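Local coordinates for GTPase-activating protein GYP1 (Saccharomyces cerevisiae, PDB 1FKM) that accelerates GTP hydrolysis by Ypt/Rab GTPases, Ypt1 and Ypt7 among them, by supplying an arginine and a glutamine finger in trans from its TBC domain, at residues A[85-90]-A[116-121]; A[134-139]-A[238-243]. All blocks are in the same frame, centred on the assembly; numbering follows the deposited sequence.

Overall arrangement
After four helices, the chain enters helix 83-93, whose segment 85-90 meets segment 116-121 of helix 107-123; this contact, interaction 1, closes a short loop of 25 residues that carries the arginine finger Arg96. The next helix, 133-145, starts just after the glutamine finger Gln131 and opens interaction 2, which closes only 98 residues later in the turn between helices 230-238 and 247-261. The two loops therefore follow in series, neither nesting nor crossing. Their centres lie about 17 Å apart, yet helix 107-123 bridges them: CD1 of Leu117 packs 3.8 Å from CA of Asn134. Both contacts belong to the all-helical Rab-GAP TBC domain.

Interaction 1 of 2, residues A[85-90]-A[116-121]; sequences PTWHQI and ILYLWA
Trp87 and Tyr118 form a T-shaped pair between two helices of the all-helical TBC domain, 83-93 and 107-123, whose local axes approach to 9.7 Å with their directions at 136°. The indole presents the edge of its six-membered ring to one face of the tyrosine, the planes at 80° and the centroids 5.0 Å apart. CE3 does the touching, above the CG end of the phenol ring rather than over its middle. The phenol, with CG anti to its backbone N (chi1 178°), turns that face to CE3 of Trp87, and the two side chains cross at about a right angle.

Aliphatic contacts fill the interface beside the rings. CG2 of Ile90 faces CB of Leu117 at 4.1 Å, while the CG2 methyl of Thr86 meets the CB of Ala121 at 3.8 Å and borders the tyrosine ring obliquely.

No hydrogen bond links the two segments directly, but the carbonyl of Trp87 accepts one from the side-chain NE2 of Gln114, on helix 107-123 just ahead of segment 116-121, giving the helices a polar tie beside the apolar contact. Tyr129, on the loop leading to the glutamine finger Gln131, touches Ile90, and the side chains of Ile90 and the arginine finger Arg96 are about 10 Å apart. Ile90 inserts its CD1 methyl against the opposing backbone, 3.4 Å from CA of Tyr118.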
ATOM      1  N   PRO A  85     -24.935  -9.084   1.600  1.00 31.87           N
ATOM      2  CA  PRO A  85     -24.321  -9.382   0.300  1.00 29.19           C
ATOM      3  C   PRO A  85     -22.878  -8.891   0.180  1.00 27.48           C
ATOM      4  O   PRO A  85     -22.011  -9.600  -0.338  1.00 25.95           O
ATOM      5  CB  PRO A  85     -25.258  -8.691  -0.685  1.00 38.12           C
ATOM      6  CG  PRO A  85     -26.591  -8.811  -0.005  1.00 39.59           C
ATOM      7  CD  PRO A  85     -26.245  -8.432   1.419  1.00 39.95           C
ATOM      8  N   THR A  86     -22.623  -7.675   0.654  1.00 24.17           N
ATOM      9  CA  THR A  86     -21.277  -7.102   0.602  1.00 24.18           C
ATOM     10  C   THR A  86     -20.334  -7.934   1.466  1.00 22.25           C
ATOM     11  O   THR A  86     -19.179  -8.176   1.099  1.00 20.48           O
ATOM     12  CB  THR A  86     -21.284  -5.637   1.097  1.00 25.37           C
ATOM     13  OG1 THR A  86     -22.013  -4.839   0.161  1.00 23.39           O
ATOM     14  CG2 THR A  86     -19.858  -5.090   1.223  1.00 22.02           C
ATOM     15  N   TRP A  87     -20.835  -8.366   2.616  1.00 21.54           N
ATOM     16  CA  TRP A  87     -20.051  -9.197   3.520  1.00 23.44           C
ATOM     17  C   TRP A  87     -19.614 -10.473   2.789  1.00 23.88           C
ATOM     18  O   TRP A  87     -18.458 -10.889   2.874  1.00 22.52           O
ATOM     19  CB  TRP A  87     -20.891  -9.539   4.757  1.00 24.14           C
ATOM     20  CG  TRP A  87     -20.237 -10.479   5.731  1.00 25.45           C
ATOM     21  CD1 TRP A  87     -20.311 -11.844   5.727  1.00 27.98           C
ATOM     22  CD2 TRP A  87     -19.399 -10.127   6.836  1.00 26.93           C
ATOM     23  NE1 TRP A  87     -19.572 -12.361   6.761  1.00 27.88           N
ATOM     24  CE2 TRP A  87     -19.000 -11.330   7.459  1.00 28.77           C
ATOM     25  CE3 TRP A  87     -18.945  -8.910   7.364  1.00 28.77           C
ATOM     26  CZ2 TRP A  87     -18.170 -11.355   8.581  1.00 28.57           C
ATOM     27  CZ3 TRP A  87     -18.120  -8.934   8.480  1.00 30.26           C
ATOM     28  CH2 TRP A  87     -17.740 -10.151   9.078  1.00 29.78           C
ATOM     29  N   HIS A  88     -20.535 -11.085   2.054  1.00 23.43           N
ATOM     30  CA  HIS A  88     -20.213 -12.314   1.329  1.00 26.14           C
ATOM     31  C   HIS A  88     -19.289 -12.062   0.141  1.00 24.78           C
ATOM     32  O   HIS A  88     -18.460 -12.896  -0.202  1.00 23.86           O
ATOM     33  CB  HIS A  88     -21.507 -13.005   0.892  1.00 31.91           C
ATOM     34  CG  HIS A  88     -22.245 -13.643   2.026  1.00 36.26           C
ATOM     35  ND1 HIS A  88     -23.620 -13.731   2.069  1.00 40.48           N
ATOM     36  CD2 HIS A  88     -21.796 -14.221   3.166  1.00 38.60           C
ATOM     37  CE1 HIS A  88     -23.987 -14.332   3.187  1.00 40.63           C
ATOM     38  NE2 HIS A  88     -22.899 -14.640   3.870  1.00 39.85           N
ATOM     39  N   GLN A  89     -19.429 -10.898  -0.478  1.00 24.75           N
ATOM     40  CA  GLN A  89     -18.586 -10.527  -1.606  1.00 24.80           C
ATOM     41  C   GLN A  89     -17.131 -10.434  -1.133  1.00 24.65           C
ATOM     42  O   GLN A  89     -16.202 -10.808  -1.851  1.00 23.80           O
ATOM     43  CB  GLN A  89     -19.064  -9.188  -2.164  1.00 29.96           C
ATOM     44  CG  GLN A  89     -18.116  -8.487  -3.095  1.00 33.31           C
ATOM     45  CD  GLN A  89     -18.689  -7.162  -3.576  1.00 35.66           C
ATOM     46  OE1 GLN A  89     -19.270  -6.408  -2.797  1.00 37.90           O
ATOM     47  NE2 GLN A  89     -18.520  -6.871  -4.859  1.00 38.22           N
ATOM     48  N   ILE A  90     -16.938  -9.943   0.087  1.00 22.07           N
ATOM     49  CA  ILE A  90     -15.595  -9.813   0.652  1.00 23.55           C
ATOM     50  C   ILE A  90     -15.072 -11.170   1.097  1.00 24.54           C
ATOM     51  O   ILE A  90     -13.879 -11.459   0.996  1.00 25.59           O
ATOM     52  CB  ILE A  90     -15.605  -8.857   1.853  1.00 22.63           C
ATOM     53  CG1 ILE A  90     -15.919  -7.440   1.365  1.00 21.77           C
ATOM     54  CG2 ILE A  90     -14.263  -8.895   2.580  1.00 21.85           C
ATOM     55  CD1 ILE A  90     -16.194  -6.480   2.484  1.00 20.85           C
ATOM     56  N   ILE A 116     -12.315  -5.245   8.580  1.00 18.73           N
ATOM     57  CA  ILE A 116     -11.739  -3.993   8.097  1.00 19.57           C
ATOM     58  C   ILE A 116     -12.304  -3.603   6.735  1.00 18.73           C
ATOM     59  O   ILE A 116     -12.757  -2.472   6.535  1.00 20.15           O
ATOM     60  CB  ILE A 116     -10.199  -4.101   7.981  1.00 18.20           C
ATOM     61  CG1 ILE A 116      -9.586  -4.259   9.376  1.00 18.22           C
ATOM     62  CG2 ILE A 116      -9.646  -2.867   7.282  1.00 18.99           C
ATOM     63  CD1 ILE A 116      -8.095  -4.624   9.368  1.00 18.08           C
ATOM     64  N   LEU A 117     -12.282  -4.542   5.796  1.00 15.04           N
ATOM     65  CA  LEU A 117     -12.772  -4.261   4.456  1.00 15.95           C
ATOM     66  C   LEU A 117     -14.272  -4.044   4.426  1.00 17.05           C
ATOM     67  O   LEU A 117     -14.769  -3.217   3.661  1.00 16.96           O
ATOM     68  CB  LEU A 117     -12.397  -5.396   3.505  1.00 17.87           C
ATOM     69  CG  LEU A 117     -10.888  -5.569   3.308  1.00 19.16           C
ATOM     70  CD1 LEU A 117     -10.625  -6.765   2.399  1.00 18.72           C
ATOM     71  CD2 LEU A 117     -10.298  -4.306   2.706  1.00 19.23           C
ATOM     72  N   TYR A 118     -14.991  -4.785   5.261  1.00 18.01           N
ATOM     73  CA  TYR A 118     -16.441  -4.656   5.311  1.00 19.95           C
ATOM     74  C   TYR A 118     -16.819  -3.251   5.767  1.00 19.33           C
ATOM     75  O   TYR A 118     -17.670  -2.599   5.155  1.00 20.61           O
ATOM     76  CB  TYR A 118     -17.032  -5.689   6.271  1.00 20.36           C
ATOM     77  CG  TYR A 118     -18.532  -5.589   6.421  1.00 23.24           C
ATOM     78  CD1 TYR A 118     -19.381  -5.867   5.349  1.00 22.61           C
ATOM     79  CD2 TYR A 118     -19.103  -5.202   7.634  1.00 26.75           C
ATOM     80  CE1 TYR A 118     -20.770  -5.761   5.480  1.00 27.74           C
ATOM     81  CE2 TYR A 118     -20.487  -5.089   7.778  1.00 29.07           C
ATOM     82  CZ  TYR A 118     -21.314  -5.370   6.698  1.00 29.95           C
ATOM     83  OH  TYR A 118     -22.681  -5.236   6.834  1.00 31.37           O
ATOM     84  N   LEU A 119     -16.187  -2.784   6.841  1.00 19.48           N
ATOM     85  CA  LEU A 119     -16.487  -1.454   7.361  1.00 21.11           C
ATOM     86  C   LEU A 119     -16.179  -0.369   6.340  1.00 20.93           C
ATOM     87  O   LEU A 119     -16.954   0.577   6.174  1.00 21.59           O
ATOM     88  CB  LEU A 119     -15.709  -1.186   8.653  1.00 19.04           C
ATOM     89  CG  LEU A 119     -16.026   0.170   9.304  1.00 22.81           C
ATOM     90  CD1 LEU A 119     -17.525   0.266   9.599  1.00 22.88           C
ATOM     91  CD2 LEU A 119     -15.214   0.333  10.580  1.00 21.81           C
ATOM     92  N   TRP A 120     -15.047  -0.491   5.648  1.00 20.98           N
ATOM     93  CA  TRP A 120     -14.700   0.508   4.642  1.00 18.78           C
ATOM     94  C   TRP A 120     -15.730   0.481   3.514  1.00 20.20           C
ATOM     95  O   TRP A 120     -16.173   1.532   3.031  1.00 19.10           O
ATOM     96  CB  TRP A 120     -13.309   0.244   4.057  1.00 21.39           C
ATOM     97  CG  TRP A 120     -12.887   1.314   3.079  1.00 19.97           C
ATOM     98  CD1 TRP A 120     -12.202   2.460   3.362  1.00 22.24           C
ATOM     99  CD2 TRP A 120     -13.191   1.365   1.679  1.00 20.60           C
ATOM    100  NE1 TRP A 120     -12.060   3.222   2.225  1.00 22.34           N
ATOM    101  CE2 TRP A 120     -12.660   2.573   1.179  1.00 20.74           C
ATOM    102  CE3 TRP A 120     -13.867   0.507   0.799  1.00 20.37           C
ATOM    103  CZ2 TRP A 120     -12.783   2.948  -0.164  1.00 22.05           C
ATOM    104  CZ3 TRP A 120     -13.989   0.881  -0.533  1.00 21.60           C
ATOM    105  CH2 TRP A 120     -13.451   2.091  -1.001  1.00 20.76           C
ATOM    106  N   ALA A 121     -16.111  -0.721   3.089  1.00 19.35           N
ATOM    107  CA  ALA A 121     -17.081  -0.866   2.004  1.00 19.69           C
ATOM    108  C   ALA A 121     -18.437  -0.260   2.369  1.00 21.54           C
ATOM    109  O   ALA A 121     -19.076   0.395   1.544  1.00 21.98           O
ATOM    110  CB  ALA A 121     -17.243  -2.338   1.644  1.00 23.84           C
TER

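Interaction 2 of 2, residues A[134-139]-A[238-243]; sequences NDLVTP and NCLLMR
The selenium of Met242, a selenomethionine, sits against the first turns of helix 133-145, 3.2 Å from O of Asp135. Here the contact is tight. The side chain bends at chi3 (62°), which brings CE beside the proline ring, 3.6 Å from CG of Pro139, and also 3.4 Å from OG1 of Thr138. The carbonyl of Asp135 is already engaged within its own helix: Thr138 donates to it through both N and OG1, the hydroxyl bond measuring 2.7 Å and lying in the carbonyl plane. On the neighbouring flank, CD2 of Leu136 meets CD1 of Leu240 at 3.8 Å. Leu240, with positive phi, is the C-prime residue of the Schellman motif ending helix 230-238, and a type I' turn from Cys239 to Met242 presents the selenomethionine to the helix.

The other side is looser and reaches solvent through Arg243. Its chain, bent at chi2 and chi3, carries NH1 to OD2 of Asp135 in a long salt bridge of 3.6 Å, with carboxylate and guanidinium planes 31° apart. OD2 also lies 3.4 Å from SG of Cys239. With alanine in place of Asp135, Arg243 would probably lose its carboxylate partner and a gap would open beside SG of Cys239.

Nearby, Asn238 donates from ND2 to the carbonyl of the glutamine finger Gln131, while its OD1 accepts from Gln197. Selenomethionine and leucine side chains thus pack the turn onto the helix that follows the glutamine finger, and the buried carboxylate of Asp135 has a charged partner in Arg243, which would probably favour its ionised form.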
ATOM      1  N   ASN A 134      -8.396  -5.323  -1.248  1.00 21.71           N
ATOM      2  CA  ASN A 134      -7.982  -6.421  -0.375  1.00 22.41           C
ATOM      3  C   ASN A 134      -6.458  -6.525  -0.386  1.00 23.13           C
ATOM      4  O   ASN A 134      -5.849  -6.972   0.583  1.00 23.32           O
ATOM      5  CB  ASN A 134      -8.611  -7.743  -0.827  1.00 21.77           C
ATOM      6  CG  ASN A 134      -8.281  -8.096  -2.264  1.00 23.98           C
ATOM      7  OD1 ASN A 134      -8.465  -7.288  -3.175  1.00 24.15           O
ATOM      8  ND2 ASN A 134      -7.801  -9.315  -2.475  1.00 24.25           N
ATOM      9  N   ASP A 135      -5.844  -6.106  -1.487  1.00 21.96           N
ATOM     10  CA  ASP A 135      -4.390  -6.136  -1.572  1.00 24.03           C
ATOM     11  C   ASP A 135      -3.808  -4.939  -0.825  1.00 23.58           C
ATOM     12  O   ASP A 135      -2.874  -5.084  -0.034  1.00 23.00           O
ATOM     13  CB  ASP A 135      -3.927  -6.074  -3.033  1.00 30.41           C
ATOM     14  CG  ASP A 135      -4.334  -7.295  -3.828  1.00 34.07           C
ATOM     15  OD1 ASP A 135      -3.920  -8.416  -3.460  1.00 34.49           O
ATOM     16  OD2 ASP A 135      -5.068  -7.129  -4.824  1.00 37.28           O
ATOM     17  N   LEU A 136      -4.374  -3.759  -1.075  1.00 20.74           N
ATOM     18  CA  LEU A 136      -3.882  -2.522  -0.465  1.00 20.06           C
ATOM     19  C   LEU A 136      -3.887  -2.464   1.047  1.00 19.20           C
ATOM     20  O   LEU A 136      -3.080  -1.755   1.642  1.00 20.46           O
ATOM     21  CB  LEU A 136      -4.659  -1.314  -0.999  1.00 20.26           C
ATOM     22  CG  LEU A 136      -4.460  -0.991  -2.478  1.00 23.37           C
ATOM     23  CD1 LEU A 136      -5.239   0.272  -2.829  1.00 26.40           C
ATOM     24  CD2 LEU A 136      -2.982  -0.800  -2.769  1.00 24.13           C
ATOM     25  N   VAL A 137      -4.799  -3.194   1.677  1.00 19.79           N
ATOM     26  CA  VAL A 137      -4.875  -3.185   3.129  1.00 20.79           C
ATOM     27  C   VAL A 137      -3.740  -3.979   3.789  1.00 21.47           C
ATOM     28  O   VAL A 137      -3.333  -3.661   4.908  1.00 19.13           O
ATOM     29  CB  VAL A 137      -6.241  -3.765   3.622  1.00 22.61           C
ATOM     30  CG1 VAL A 137      -6.304  -5.270   3.359  1.00 23.87           C
ATOM     31  CG2 VAL A 137      -6.434  -3.473   5.111  1.00 23.83           C
ATOM     32  N   THR A 138      -3.200  -4.977   3.084  1.00 19.29           N
ATOM     33  CA  THR A 138      -2.174  -5.840   3.678  1.00 18.99           C
ATOM     34  C   THR A 138      -0.831  -5.250   4.118  1.00 18.74           C
ATOM     35  O   THR A 138      -0.309  -5.646   5.170  1.00 19.21           O
ATOM     36  CB  THR A 138      -1.954  -7.123   2.808  1.00 23.04           C
ATOM     37  OG1 THR A 138      -1.440  -6.781   1.516  1.00 20.62           O
ATOM     38  CG2 THR A 138      -3.285  -7.842   2.623  1.00 23.08           C
ATOM     39  N   PRO A 139      -0.247  -4.309   3.348  1.00 20.22           N
ATOM     40  CA  PRO A 139       1.036  -3.750   3.802  1.00 19.91           C
ATOM     41  C   PRO A 139       0.871  -3.029   5.142  1.00 19.54           C
ATOM     42  O   PRO A 139       1.766  -3.058   5.992  1.00 18.98           O
ATOM     43  CB  PRO A 139       1.425  -2.792   2.673  1.00 22.99           C
ATOM     44  CG  PRO A 139       0.818  -3.461   1.457  1.00 22.89           C
ATOM     45  CD  PRO A 139      -0.550  -3.869   1.974  1.00 22.37           C
ATOM     46  N   ASN A 238      -4.293  -0.573 -10.157  1.00 20.22           N
ATOM     47  CA  ASN A 238      -5.291  -1.035  -9.200  1.00 21.71           C
ATOM     48  C   ASN A 238      -4.715  -1.480  -7.853  1.00 23.76           C
ATOM     49  O   ASN A 238      -5.314  -1.224  -6.809  1.00 22.41           O
ATOM     50  CB  ASN A 238      -6.108  -2.177  -9.821  1.00 22.04           C
ATOM     51  CG  ASN A 238      -7.409  -2.437  -9.081  1.00 24.71           C
ATOM     52  OD1 ASN A 238      -8.181  -1.512  -8.824  1.00 24.26           O
ATOM     53  ND2 ASN A 238      -7.666  -3.697  -8.750  1.00 24.39           N
ATOM     54  N   CYS A 239      -3.554  -2.131  -7.875  1.00 24.53           N
ATOM     55  CA  CYS A 239      -2.934  -2.614  -6.639  1.00 26.01           C
ATOM     56  C   CYS A 239      -1.629  -1.887  -6.307  1.00 24.71           C
ATOM     57  O   CYS A 239      -0.833  -2.373  -5.509  1.00 22.72           O
ATOM     58  CB  CYS A 239      -2.664  -4.120  -6.754  1.00 31.88           C
ATOM     59  SG  CYS A 239      -4.065  -5.086  -7.374  1.00 42.38           S
ATOM     60  N   LEU A 240      -1.421  -0.722  -6.913  1.00 25.23           N
ATOM     61  CA  LEU A 240      -0.209   0.059  -6.694  1.00 25.90           C
ATOM     62  C   LEU A 240       1.073  -0.781  -6.809  1.00 25.69           C
ATOM     63  O   LEU A 240       1.941  -0.736  -5.932  1.00 26.52           O
ATOM     64  CB  LEU A 240      -0.257   0.756  -5.326  1.00 29.67           C
ATOM     65  CG  LEU A 240      -1.334   1.826  -5.116  1.00 29.55           C
ATOM     66  CD1 LEU A 240      -1.200   2.413  -3.719  1.00 29.66           C
ATOM     67  CD2 LEU A 240      -1.192   2.927  -6.161  1.00 29.11           C
ATOM     68  N   LEU A 241       1.177  -1.544  -7.896  1.00 21.66           N
ATOM     69  CA  LEU A 241       2.346  -2.386  -8.173  1.00 21.85           C
ATOM     70  C   LEU A 241       2.620  -3.528  -7.199  1.00 22.01           C
ATOM     71  O   LEU A 241       3.597  -4.263  -7.356  1.00 20.22           O
ATOM     72  CB  LEU A 241       3.607  -1.517  -8.290  1.00 23.42           C
ATOM     73  CG  LEU A 241       3.797  -0.740  -9.596  1.00 25.92           C
ATOM     74  CD1 LEU A 241       5.019   0.168  -9.500  1.00 24.62           C
ATOM     75  CD2 LEU A 241       3.962  -1.723 -10.742  1.00 22.47           C
HETATM   76  N   MSE A 242       1.755  -3.701  -6.206  1.00 25.94           N
HETATM   77  CA  MSE A 242       1.962  -4.767  -5.230  1.00 29.10           C
HETATM   78  C   MSE A 242       2.069  -6.166  -5.814  1.00 30.79           C
HETATM   79  O   MSE A 242       2.812  -7.002  -5.304  1.00 33.26           O
HETATM   80  CB  MSE A 242       0.840  -4.768  -4.204  1.00 28.25           C
HETATM   81  CG  MSE A 242       0.919  -3.676  -3.183  1.00 30.90           C
HETATM   82 SE   MSE A 242      -0.470  -4.010  -1.899  1.00 32.55          SE
HETATM   83  CE  MSE A 242       0.148  -5.731  -1.258  1.00 28.00           C
ATOM     84  N   ARG A 243       1.324  -6.426  -6.879  1.00 28.12           N
ATOM     85  CA  ARG A 243       1.333  -7.744  -7.492  1.00 31.61           C
ATOM     86  C   ARG A 243       2.547  -7.969  -8.386  1.00 30.78           C
ATOM     87  O   ARG A 243       2.676  -9.024  -9.003  1.00 31.27           O
ATOM     88  CB  ARG A 243       0.048  -7.941  -8.298  1.00 40.04           C
ATOM     89  CG  ARG A 243      -1.214  -7.692  -7.485  1.00 46.26           C
ATOM     90  CD  ARG A 243      -1.478  -8.816  -6.503  1.00 50.01           C
ATOM     91  NE  ARG A 243      -2.032  -9.986  -7.177  1.00 56.09           N
ATOM     92  CZ  ARG A 243      -3.233 -10.018  -7.744  1.00 58.97           C
ATOM     93  NH1 ARG A 243      -4.009  -8.943  -7.716  1.00 61.00           N
ATOM     94  NH2 ARG A 243      -3.657 -11.119  -8.348  1.00 61.30           N
TER